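Local coordinates for protein prophenoloxidase b (Marsupenaeus japonicus, PDB 3WKY) that probably acts, once activated from its proenzyme form, as a type 3 copper phenoloxidase that hydroxylates monophenols and oxidises o-diphenols, at residues A[155-169]-A[463-476]. Numbering follows the deposited sequence.
Sequences AKSAIINNQTEVVVE and FRLKRDDNITVHIK. With NAG (2-acetamido-2-deoxy-beta-D-glucopyranose), chain H; NAG (2-acetamido-2-deoxy-beta-D-glucopyranose), chain C; EDO (1,2-ethanediol), chain L.
E165 and H474 meet on one face of a parallel two-strand pairing: H474 NE2 donates to E165 OE1 at 2.9 Å, to the anti lone pair, with ring and carboxylate planes 61° apart. V167 CG2 lies 3.7 Å from H474 CB. Replacing H474 by alanine removes the imidazole N-H, which would probably leave the E165 carboxylate without its mate and free to turn. Beneath, five backbone bonds run from T472 N to T164 O through to K476 N to V168 O, the straightest being H474 N to V166 O (172°). On the other face V166 and V473 lie side by side, CG1 to CG2 at 3.5 Å; V473 CG2 also sits over the centre of the F463 ring. I471, CG1 anti to the backbone N (chi1 -178°), sends CD1 to A158 CB at 4.0 Å, while I159 CD1 reaches I471 CG2 at 3.9 Å and the I159 side chain crosses that of D469 at about a right angle. D469 OD2 takes K466 N at 2.8 Å, bracing the type I turn 466-469; D469 OD1 pairs with K466 of a second subunit, and K466 with its D469. N470 carries an N-linked glycan beside T164. Helix 145-160, ended by a Schellman motif at N162, packs under V166, V168 and V473; strand 165-169, outermost in the sheet within this chain, joins the copper-containing region to Ig-like strand 472-481, whose other flank pairs with 445-456.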
ATOM      1  N   ALA A 155     -15.677  15.323 -49.194  1.00 37.36           N
ATOM      2  CA  ALA A 155     -16.445  14.645 -50.229  1.00 41.96           C
ATOM      3  C   ALA A 155     -17.731  15.412 -50.530  1.00 41.88           C
ATOM      4  O   ALA A 155     -18.056  15.655 -51.695  1.00 39.47           O
ATOM      5  CB  ALA A 155     -16.765  13.214 -49.815  1.00 34.31           C
ATOM      6  N   LYS A 156     -18.454  15.783 -49.475  1.00 36.94           N
ATOM      7  CA  LYS A 156     -19.709  16.523 -49.614  1.00 37.09           C
ATOM      8  C   LYS A 156     -19.515  17.819 -50.399  1.00 40.08           C
ATOM      9  O   LYS A 156     -20.313  18.147 -51.279  1.00 47.62           O
ATOM     10  CB  LYS A 156     -20.320  16.823 -48.237  1.00 35.31           C
ATOM     11  CG  LYS A 156     -21.675  17.537 -48.298  1.00 48.63           C
ATOM     12  CD  LYS A 156     -22.369  17.564 -46.934  1.00 42.40           C
ATOM     13  CE  LYS A 156     -23.760  18.178 -47.025  1.00 57.36           C
ATOM     14  NZ  LYS A 156     -24.463  18.187 -45.705  1.00 55.84           N
ATOM     15  N   SER A 157     -18.450  18.548 -50.079  1.00 35.55           N
ATOM     16  CA  SER A 157     -18.129  19.790 -50.775  1.00 43.84           C
ATOM     17  C   SER A 157     -17.743  19.530 -52.221  1.00 48.83           C
ATOM     18  O   SER A 157     -18.191  20.233 -53.123  1.00 49.56           O
ATOM     19  CB  SER A 157     -16.992  20.528 -50.069  1.00 42.20           C
ATOM     20  OG  SER A 157     -17.404  21.005 -48.808  1.00 51.50           O
ATOM     21  N   ALA A 158     -16.902  18.524 -52.432  1.00 42.96           N
ATOM     22  CA  ALA A 158     -16.441  18.178 -53.772  1.00 45.03           C
ATOM     23  C   ALA A 158     -17.613  17.876 -54.702  1.00 51.84           C
ATOM     24  O   ALA A 158     -17.658  18.364 -55.831  1.00 54.11           O
ATOM     25  CB  ALA A 158     -15.489  16.993 -53.722  1.00 36.43           C
ATOM     26  N   ILE A 159     -18.552  17.069 -54.220  1.00 38.48           N
ATOM     27  CA  ILE A 159     -19.723  16.688 -54.997  1.00 49.12           C
ATOM     28  C   ILE A 159     -20.517  17.929 -55.408  1.00 58.04           C
ATOM     29  O   ILE A 159     -20.963  18.050 -56.550  1.00 60.57           O
ATOM     30  CB  ILE A 159     -20.619  15.720 -54.197  1.00 43.45           C
ATOM     31  CG1 ILE A 159     -19.915  14.369 -54.009  1.00 42.78           C
ATOM     32  CG2 ILE A 159     -21.966  15.529 -54.879  1.00 45.24           C
ATOM     33  CD1 ILE A 159     -20.657  13.405 -53.085  1.00 31.72           C
ATOM     34  N   ILE A 160     -20.669  18.856 -54.469  1.00 50.55           N
ATOM     35  CA  ILE A 160     -21.378  20.106 -54.716  1.00 56.21           C
ATOM     36  C   ILE A 160     -20.686  20.955 -55.784  1.00 57.94           C
ATOM     37  O   ILE A 160     -21.347  21.529 -56.652  1.00 64.35           O
ATOM     38  CB  ILE A 160     -21.552  20.906 -53.400  1.00 54.78           C
ATOM     39  CG1 ILE A 160     -22.704  20.316 -52.580  1.00 48.29           C
ATOM     40  CG2 ILE A 160     -21.784  22.384 -53.678  1.00 57.27           C
ATOM     41  CD1 ILE A 160     -22.711  20.733 -51.123  1.00 58.02           C
ATOM     42  N   ASN A 161     -19.359  21.016 -55.734  1.00 53.19           N
ATOM     43  CA  ASN A 161     -18.598  21.803 -56.701  1.00 58.03           C
ATOM     44  C   ASN A 161     -18.095  20.986 -57.889  1.00 46.24           C
ATOM     45  O   ASN A 161     -17.111  21.356 -58.534  1.00 54.13           O
ATOM     46  CB  ASN A 161     -17.447  22.541 -56.010  1.00 57.78           C
ATOM     47  CG  ASN A 161     -17.938  23.574 -55.008  1.00 70.58           C
ATOM     48  OD1 ASN A 161     -18.140  24.741 -55.349  1.00 75.02           O
ATOM     49  ND2 ASN A 161     -18.141  23.143 -53.767  1.00 69.89           N
ATOM     50  N   ASN A 162     -18.786  19.885 -58.173  1.00 48.43           N
ATOM     51  CA  ASN A 162     -18.497  19.039 -59.332  1.00 56.34           C
ATOM     52  C   ASN A 162     -17.051  18.556 -59.425  1.00 60.79           C
ATOM     53  O   ASN A 162     -16.471  18.498 -60.510  1.00 56.55           O
ATOM     54  CB  ASN A 162     -18.917  19.742 -60.626  1.00 61.33           C
ATOM     55  CG  ASN A 162     -20.422  19.876 -60.748  1.00 68.72           C
ATOM     56  OD1 ASN A 162     -21.154  18.893 -60.617  1.00 74.20           O
ATOM     57  ND2 ASN A 162     -20.895  21.095 -60.989  1.00 71.98           N
ATOM     58  N   GLN A 163     -16.485  18.208 -58.274  1.00 52.72           N
ATOM     59  CA  GLN A 163     -15.132  17.681 -58.197  1.00 52.96           C
ATOM     60  C   GLN A 163     -15.238  16.188 -57.905  1.00 45.74           C
ATOM     61  O   GLN A 163     -15.932  15.786 -56.972  1.00 48.28           O
ATOM     62  CB  GLN A 163     -14.374  18.401 -57.084  1.00 53.15           C
ATOM     63  CG  GLN A 163     -12.873  18.208 -57.089  1.00 54.61           C
ATOM     64  CD  GLN A 163     -12.200  19.045 -56.015  1.00 68.87           C
ATOM     65  OE1 GLN A 163     -12.698  20.110 -55.644  1.00 68.54           O
ATOM     66  NE2 GLN A 163     -11.075  18.561 -55.500  1.00 69.51           N
ATOM     67  N   THR A 164     -14.576  15.364 -58.712  1.00 37.49           N
ATOM     68  CA  THR A 164     -14.760  13.918 -58.616  1.00 46.52           C
ATOM     69  C   THR A 164     -13.698  13.218 -57.766  1.00 45.88           C
ATOM     70  O   THR A 164     -13.827  12.031 -57.455  1.00 41.68           O
ATOM     71  CB  THR A 164     -14.798  13.265 -60.005  1.00 47.26           C
ATOM     72  OG1 THR A 164     -13.570  13.537 -60.690  1.00 48.64           O
ATOM     73  CG2 THR A 164     -15.957  13.813 -60.819  1.00 44.80           C
ATOM     74  N   GLU A 165     -12.646  13.945 -57.403  1.00 45.61           N
ATOM     75  CA  GLU A 165     -11.590  13.382 -56.569  1.00 45.01           C
ATOM     76  C   GLU A 165     -11.235  14.302 -55.413  1.00 48.62           C
ATOM     77  O   GLU A 165     -11.202  15.526 -55.561  1.00 45.78           O
ATOM     78  CB  GLU A 165     -10.331  13.100 -57.393  1.00 38.77           C
ATOM     79  CG  GLU A 165     -10.498  12.042 -58.464  1.00 44.72           C
ATOM     80  CD  GLU A 165      -9.194  11.718 -59.166  1.00 58.06           C
ATOM     81  OE1 GLU A 165      -8.312  11.099 -58.532  1.00 50.01           O
ATOM     82  OE2 GLU A 165      -9.050  12.091 -60.348  1.00 66.95           O
ATOM     83  N   VAL A 166     -10.975  13.705 -54.257  1.00 38.65           N
ATOM     84  CA  VAL A 166     -10.441  14.451 -53.129  1.00 39.81           C
ATOM     85  C   VAL A 166      -9.329  13.623 -52.486  1.00 41.72           C
ATOM     86  O   VAL A 166      -9.338  12.393 -52.557  1.00 37.71           O
ATOM     87  CB  VAL A 166     -11.543  14.808 -52.105  1.00 46.30           C
ATOM     88  CG1 VAL A 166     -12.123  13.557 -51.483  1.00 42.39           C
ATOM     89  CG2 VAL A 166     -11.000  15.724 -51.032  1.00 49.68           C
ATOM     90  N   VAL A 167      -8.349  14.298 -51.899  1.00 49.67           N
ATOM     91  CA  VAL A 167      -7.285  13.618 -51.175  1.00 41.79           C
ATOM     92  C   VAL A 167      -7.248  14.185 -49.768  1.00 45.65           C
ATOM     93  O   VAL A 167      -7.293  15.402 -49.585  1.00 52.31           O
ATOM     94  CB  VAL A 167      -5.919  13.816 -51.852  1.00 46.08           C
ATOM     95  CG1 VAL A 167      -4.824  13.106 -51.065  1.00 49.39           C
ATOM     96  CG2 VAL A 167      -5.950  13.300 -53.283  1.00 43.32           C
ATOM     97  N   VAL A 168      -7.207  13.309 -48.771  1.00 36.98           N
ATOM     98  CA  VAL A 168      -7.009  13.758 -47.399  1.00 37.44           C
ATOM     99  C   VAL A 168      -5.760  13.082 -46.832  1.00 39.34           C
ATOM    100  O   VAL A 168      -5.424  11.965 -47.234  1.00 35.47           O
ATOM    101  CB  VAL A 168      -8.258  13.500 -46.516  1.00 37.74           C
ATOM    102  CG1 VAL A 168      -8.410  12.025 -46.189  1.00 35.41           C
ATOM    103  CG2 VAL A 168      -8.190  14.325 -45.253  1.00 44.92           C
ATOM    104  N   GLU A 169      -5.059  13.763 -45.926  1.00 48.97           N
ATOM    105  CA  GLU A 169      -3.854  13.194 -45.328  1.00 40.22           C
ATOM    106  C   GLU A 169      -3.698  13.519 -43.844  1.00 51.21           C
ATOM    107  O   GLU A 169      -4.362  14.416 -43.324  1.00 48.93           O
ATOM    108  CB  GLU A 169      -2.611  13.619 -46.108  1.00 50.62           C
ATOM    109  CG  GLU A 169      -2.114  15.020 -45.827  1.00 61.28           C
ATOM    110  CD  GLU A 169      -0.767  15.282 -46.481  1.00 70.87           C
ATOM    111  OE1 GLU A 169      -0.691  16.177 -47.351  1.00 78.07           O
ATOM    112  OE2 GLU A 169       0.215  14.590 -46.126  1.00 69.79           O
ATOM    113  N   PHE A 463     -18.806   7.211 -50.332  1.00 28.31           N
ATOM    114  CA  PHE A 463     -18.843   8.638 -50.015  1.00 29.99           C
ATOM    115  C   PHE A 463     -19.928   9.417 -50.772  1.00 37.00           C
ATOM    116  O   PHE A 463     -20.040  10.633 -50.610  1.00 33.43           O
ATOM    117  CB  PHE A 463     -17.482   9.283 -50.272  1.00 32.08           C
ATOM    118  CG  PHE A 463     -16.424   8.921 -49.257  1.00 36.72           C
ATOM    119  CD1 PHE A 463     -16.321   9.618 -48.060  1.00 36.54           C
ATOM    120  CD2 PHE A 463     -15.516   7.903 -49.515  1.00 33.05           C
ATOM    121  CE1 PHE A 463     -15.335   9.302 -47.128  1.00 36.32           C
ATOM    122  CE2 PHE A 463     -14.525   7.583 -48.589  1.00 31.22           C
ATOM    123  CZ  PHE A 463     -14.437   8.282 -47.397  1.00 30.15           C
ATOM    124  N   ARG A 464     -20.716   8.724 -51.593  1.00 36.43           N
ATOM    125  CA  ARG A 464     -21.806   9.368 -52.331  1.00 43.56           C
ATOM    126  C   ARG A 464     -22.903   9.886 -51.404  1.00 38.89           C
ATOM    127  O   ARG A 464     -23.268   9.230 -50.426  1.00 41.56           O
ATOM    128  CB  ARG A 464     -22.432   8.395 -53.335  1.00 39.62           C
ATOM    129  CG  ARG A 464     -21.532   8.012 -54.503  1.00 41.01           C
ATOM    130  CD  ARG A 464     -21.619   6.521 -54.780  1.00 49.79           C
ATOM    131  NE  ARG A 464     -22.834   6.108 -55.472  1.00 54.61           N
ATOM    132  CZ  ARG A 464     -23.527   5.005 -55.193  1.00 56.07           C
ATOM    133  NH1 ARG A 464     -23.151   4.200 -54.212  1.00 39.07           N
ATOM    134  NH2 ARG A 464     -24.613   4.711 -55.896  1.00 56.21           N
ATOM    135  N   LEU A 465     -23.427  11.065 -51.719  1.00 39.77           N
ATOM    136  CA  LEU A 465     -24.618  11.570 -51.045  1.00 42.12           C
ATOM    137  C   LEU A 465     -25.840  10.888 -51.645  1.00 46.98           C
ATOM    138  O   LEU A 465     -26.714  10.393 -50.927  1.00 47.23           O
ATOM    139  CB  LEU A 465     -24.715  13.082 -51.207  1.00 40.31           C
ATOM    140  CG  LEU A 465     -23.742  13.854 -50.317  1.00 44.59           C
ATOM    141  CD1 LEU A 465     -23.690  15.325 -50.699  1.00 43.94           C
ATOM    142  CD2 LEU A 465     -24.143  13.693 -48.857  1.00 46.85           C
ATOM    143  N   LYS A 466     -25.883  10.850 -52.972  1.00 44.02           N
ATOM    144  CA  LYS A 466     -26.938  10.142 -53.680  1.00 41.14           C
ATOM    145  C   LYS A 466     -26.380   9.296 -54.815  1.00 40.39           C
ATOM    146  O   LYS A 466     -25.230   9.468 -55.221  1.00 41.42           O
ATOM    147  CB  LYS A 466     -27.997  11.118 -54.190  1.00 42.75           C
ATOM    148  CG  LYS A 466     -29.042  11.458 -53.139  1.00 45.87           C
ATOM    149  CD  LYS A 466     -29.892  12.646 -53.545  1.00 46.01           C
ATOM    150  CE  LYS A 466     -31.128  12.707 -52.678  1.00 47.45           C
ATOM    151  NZ  LYS A 466     -31.927  13.949 -52.858  1.00 56.12           N
ATOM    152  N   ARG A 467     -27.223   8.395 -55.313  1.00 44.21           N
ATOM    153  CA  ARG A 467     -26.847   7.346 -56.258  1.00 49.07           C
ATOM    154  C   ARG A 467     -25.894   7.748 -57.386  1.00 48.18           C
ATOM    155  O   ARG A 467     -24.929   7.038 -57.676  1.00 50.72           O
ATOM    156  CB  ARG A 467     -28.111   6.733 -56.860  1.00 52.11           C
ATOM    157  CG  ARG A 467     -27.848   5.546 -57.755  1.00 62.62           C
ATOM    158  CD  ARG A 467     -29.133   4.982 -58.334  1.00 54.83           C
ATOM    159  NE  ARG A 467     -28.890   3.692 -58.966  1.00 65.92           N
ATOM    160  CZ  ARG A 467     -28.322   3.542 -60.158  1.00 70.64           C
ATOM    161  NH1 ARG A 467     -27.940   4.606 -60.854  1.00 70.25           N
ATOM    162  NH2 ARG A 467     -28.134   2.327 -60.657  1.00 65.62           N
ATOM    163  N   ASP A 468     -26.158   8.884 -58.017  1.00 44.67           N
ATOM    164  CA  ASP A 468     -25.452   9.228 -59.244  1.00 46.59           C
ATOM    165  C   ASP A 468     -24.170  10.027 -59.033  1.00 50.81           C
ATOM    166  O   ASP A 468     -23.478  10.350 -59.998  1.00 50.22           O
ATOM    167  CB  ASP A 468     -26.392   9.959 -60.206  1.00 64.93           C
ATOM    168  CG  ASP A 468     -27.491   9.057 -60.738  1.00 65.59           C
ATOM    169  OD1 ASP A 468     -27.175   7.934 -61.187  1.00 75.23           O
ATOM    170  OD2 ASP A 468     -28.672   9.467 -60.698  1.00 69.61           O
ATOM    171  N   ASP A 469     -23.850  10.337 -57.779  1.00 43.79           N
ATOM    172  CA  ASP A 469     -22.630  11.079 -57.476  1.00 40.35           C
ATOM    173  C   ASP A 469     -21.396  10.293 -57.888  1.00 33.81           C
ATOM    174  O   ASP A 469     -21.344   9.071 -57.738  1.00 43.34           O
ATOM    175  CB  ASP A 469     -22.543  11.410 -55.988  1.00 38.24           C
ATOM    176  CG  ASP A 469     -23.669  12.297 -55.524  1.00 51.26           C
ATOM    177  OD1 ASP A 469     -24.263  12.993 -56.376  1.00 54.09           O
ATOM    178  OD2 ASP A 469     -23.958  12.302 -54.308  1.00 46.63           O
ATOM    179  N   ASN A 470     -20.409  11.010 -58.410  1.00 36.76           N
ATOM    180  CA  ASN A 470     -19.150  10.425 -58.834  1.00 35.90           C
ATOM    181  C   ASN A 470     -18.049  11.002 -57.952  1.00 42.27           C
ATOM    182  O   ASN A 470     -17.570  12.117 -58.184  1.00 44.14           O
ATOM    183  CB  ASN A 470     -18.909  10.767 -60.307  1.00 40.67           C
ATOM    184  CG  ASN A 470     -17.586  10.250 -60.832  1.00 51.26           C
ATOM    185  OD1 ASN A 470     -17.036   9.271 -60.326  1.00 49.76           O
ATOM    186  ND2 ASN A 470     -17.074  10.913 -61.871  1.00 56.61           N
ATOM    187  N   ILE A 471     -17.666  10.254 -56.919  1.00 39.71           N
ATOM    188  CA  ILE A 471     -16.697  10.757 -55.951  1.00 35.61           C
ATOM    189  C   ILE A 471     -15.719   9.665 -55.511  1.00 37.32           C
ATOM    190  O   ILE A 471     -16.115   8.528 -55.241  1.00 36.47           O
ATOM    191  CB  ILE A 471     -17.407  11.396 -54.728  1.00 38.64           C
ATOM    192  CG1 ILE A 471     -16.389  11.975 -53.743  1.00 36.78           C
ATOM    193  CG2 ILE A 471     -18.314  10.389 -54.040  1.00 37.98           C
ATOM    194  CD1 ILE A 471     -15.475  13.029 -54.345  1.00 42.67           C
ATOM    195  N   THR A 472     -14.437  10.015 -55.495  1.00 37.69           N
ATOM    196  CA  THR A 472     -13.382   9.120 -55.025  0.89 34.79           C
ATOM    197  C   THR A 472     -12.577   9.831 -53.947  1.00 38.11           C
ATOM    198  O   THR A 472     -12.160  10.977 -54.136  1.00 38.52           O
ATOM    199  CB  THR A 472     -12.425   8.720 -56.168  0.89 40.98           C
ATOM    200  OG1 THR A 472     -13.118   7.892 -57.110  0.89 37.37           O
ATOM    201  CG2 THR A 472     -11.215   7.953 -55.623  0.89 36.74           C
ATOM    202  N   VAL A 473     -12.357   9.154 -52.825  1.00 32.65           N
ATOM    203  CA  VAL A 473     -11.579   9.742 -51.747  1.00 27.17           C
ATOM    204  C   VAL A 473     -10.263   9.002 -51.629  1.00 28.80           C
ATOM    205  O   VAL A 473     -10.233   7.802 -51.334  1.00 29.70           O
ATOM    206  CB  VAL A 473     -12.331   9.696 -50.405  1.00 31.05           C
ATOM    207  CG1 VAL A 473     -11.441  10.205 -49.282  1.00 30.47           C
ATOM    208  CG2 VAL A 473     -13.605  10.528 -50.489  1.00 35.06           C
ATOM    209  N   HIS A 474      -9.177   9.718 -51.892  1.00 31.06           N
ATOM    210  CA  HIS A 474      -7.843   9.162 -51.735  1.00 32.09           C
ATOM    211  C   HIS A 474      -7.349   9.504 -50.338  1.00 31.96           C
ATOM    212  O   HIS A 474      -7.632  10.593 -49.822  1.00 32.65           O
ATOM    213  CB  HIS A 474      -6.894   9.738 -52.788  1.00 38.40           C
ATOM    214  CG  HIS A 474      -7.269   9.385 -54.194  1.00 41.66           C
ATOM    215  ND1 HIS A 474      -7.076   8.125 -54.719  1.00 41.28           N
ATOM    216  CD2 HIS A 474      -7.821  10.126 -55.185  1.00 43.50           C
ATOM    217  CE1 HIS A 474      -7.497   8.103 -55.973  1.00 46.73           C
ATOM    218  NE2 HIS A 474      -7.952   9.305 -56.279  1.00 45.14           N
ATOM    219  N   ILE A 475      -6.626   8.571 -49.720  1.00 29.28           N
ATOM    220  CA  ILE A 475      -6.070   8.809 -48.391  1.00 31.41           C
ATOM    221  C   ILE A 475      -4.560   8.661 -48.436  1.00 29.48           C
ATOM    222  O   ILE A 475      -4.039   7.620 -48.847  1.00 25.71           O
ATOM    223  CB  ILE A 475      -6.662   7.858 -47.339  1.00 29.98           C
ATOM    224  CG1 ILE A 475      -8.173   8.079 -47.227  1.00 28.58           C
ATOM    225  CG2 ILE A 475      -5.978   8.074 -45.981  1.00 29.04           C
ATOM    226  CD1 ILE A 475      -8.887   7.086 -46.325  1.00 29.22           C
ATOM    227  N   LYS A 476      -3.868   9.709 -48.002  1.00 32.25           N
ATOM    228  CA  LYS A 476      -2.420   9.774 -48.107  1.00 34.73           C
ATOM    229  C   LYS A 476      -1.799   9.854 -46.721  1.00 33.98           C
ATOM    230  O   LYS A 476      -2.314  10.540 -45.841  1.00 36.88           O
ATOM    231  CB  LYS A 476      -2.026  10.994 -48.937  1.00 35.50           C
ATOM    232  CG  LYS A 476      -0.537  11.314 -48.938  1.00 43.76           C
ATOM    233  CD  LYS A 476      -0.242  12.499 -49.850  1.00 44.48           C
ATOM    234  CE  LYS A 476       1.093  13.126 -49.503  1.00 46.49           C
ATOM    235  NZ  LYS A 476       1.536  14.084 -50.551  1.00 66.98           N
TER
HETATM  236  C1  NAG H 706     -16.023  10.185 -62.537  1.00 57.52           C
HETATM  237  C2  NAG H 706     -16.248   9.761 -63.998  1.00 70.61           C
HETATM  238  C3  NAG H 706     -14.984   9.440 -64.811  1.00 67.18           C
HETATM  239  C4  NAG H 706     -13.748  10.188 -64.333  1.00 71.19           C
HETATM  240  C5  NAG H 706     -13.694  10.080 -62.817  1.00 69.73           C
HETATM  241  C6  NAG H 706     -12.383  10.584 -62.221  1.00 65.94           C
HETATM  242  C7  NAG H 706     -18.383   8.633 -64.341  1.00 75.77           C
HETATM  243  C8  NAG H 706     -19.109   7.321 -64.405  1.00 64.38           C
HETATM  244  N2  NAG H 706     -17.097   8.581 -64.003  1.00 76.11           N
HETATM  245  O3  NAG H 706     -15.215   9.752 -66.167  1.00 78.29           O
HETATM  246  O4  NAG H 706     -12.589   9.626 -64.910  1.00 72.63           O
HETATM  247  O5  NAG H 706     -14.781  10.825 -62.323  1.00 67.96           O
HETATM  248  O6  NAG H 706     -12.502  11.937 -61.850  1.00 67.66           O
HETATM  249  O7  NAG H 706     -18.970   9.686 -64.589  1.00 80.70           O
HETATM  250  C1  NAG C   1     -11.606   4.305 -56.537  1.00 34.66           C
HETATM  251  C2  NAG C   1     -11.660   4.442 -58.062  1.00 39.03           C
HETATM  252  C3  NAG C   1     -13.073   4.207 -58.565  1.00 46.00           C
HETATM  253  C4  NAG C   1     -13.610   2.858 -58.102  1.00 44.43           C
HETATM  254  C5  NAG C   1     -13.297   2.515 -56.640  1.00 39.67           C
HETATM  255  C6  NAG C   1     -13.166   0.997 -56.537  1.00 36.19           C
HETATM  256  C7  NAG C   1     -10.130   6.016 -59.170  1.00 43.56           C
HETATM  257  C8  NAG C   1      -9.790   7.465 -59.357  1.00 47.21           C
HETATM  258  N2  NAG C   1     -11.242   5.766 -58.480  1.00 34.88           N
HETATM  259  O3  NAG C   1     -13.066   4.267 -59.977  1.00 46.73           O
HETATM  260  O4  NAG C   1     -15.012   2.858 -58.270  1.00 43.06           O
HETATM  261  O5  NAG C   1     -12.077   3.036 -56.136  1.00 32.98           O
HETATM  262  O6  NAG C   1     -14.302   0.418 -55.943  1.00 51.45           O
HETATM  263  O7  NAG C   1      -9.404   5.137 -59.633  1.00 47.41           O
HETATM  264  C1  EDO L 710     -17.515   4.911 -52.876  1.00 38.09           C
HETATM  265  O1  EDO L 710     -17.060   6.283 -52.874  1.00 41.08           O
HETATM  266  C2  EDO L 710     -17.732   4.347 -54.278  1.00 53.22           C
HETATM  267  O2  EDO L 710     -18.921   4.915 -54.842  1.00 51.01           O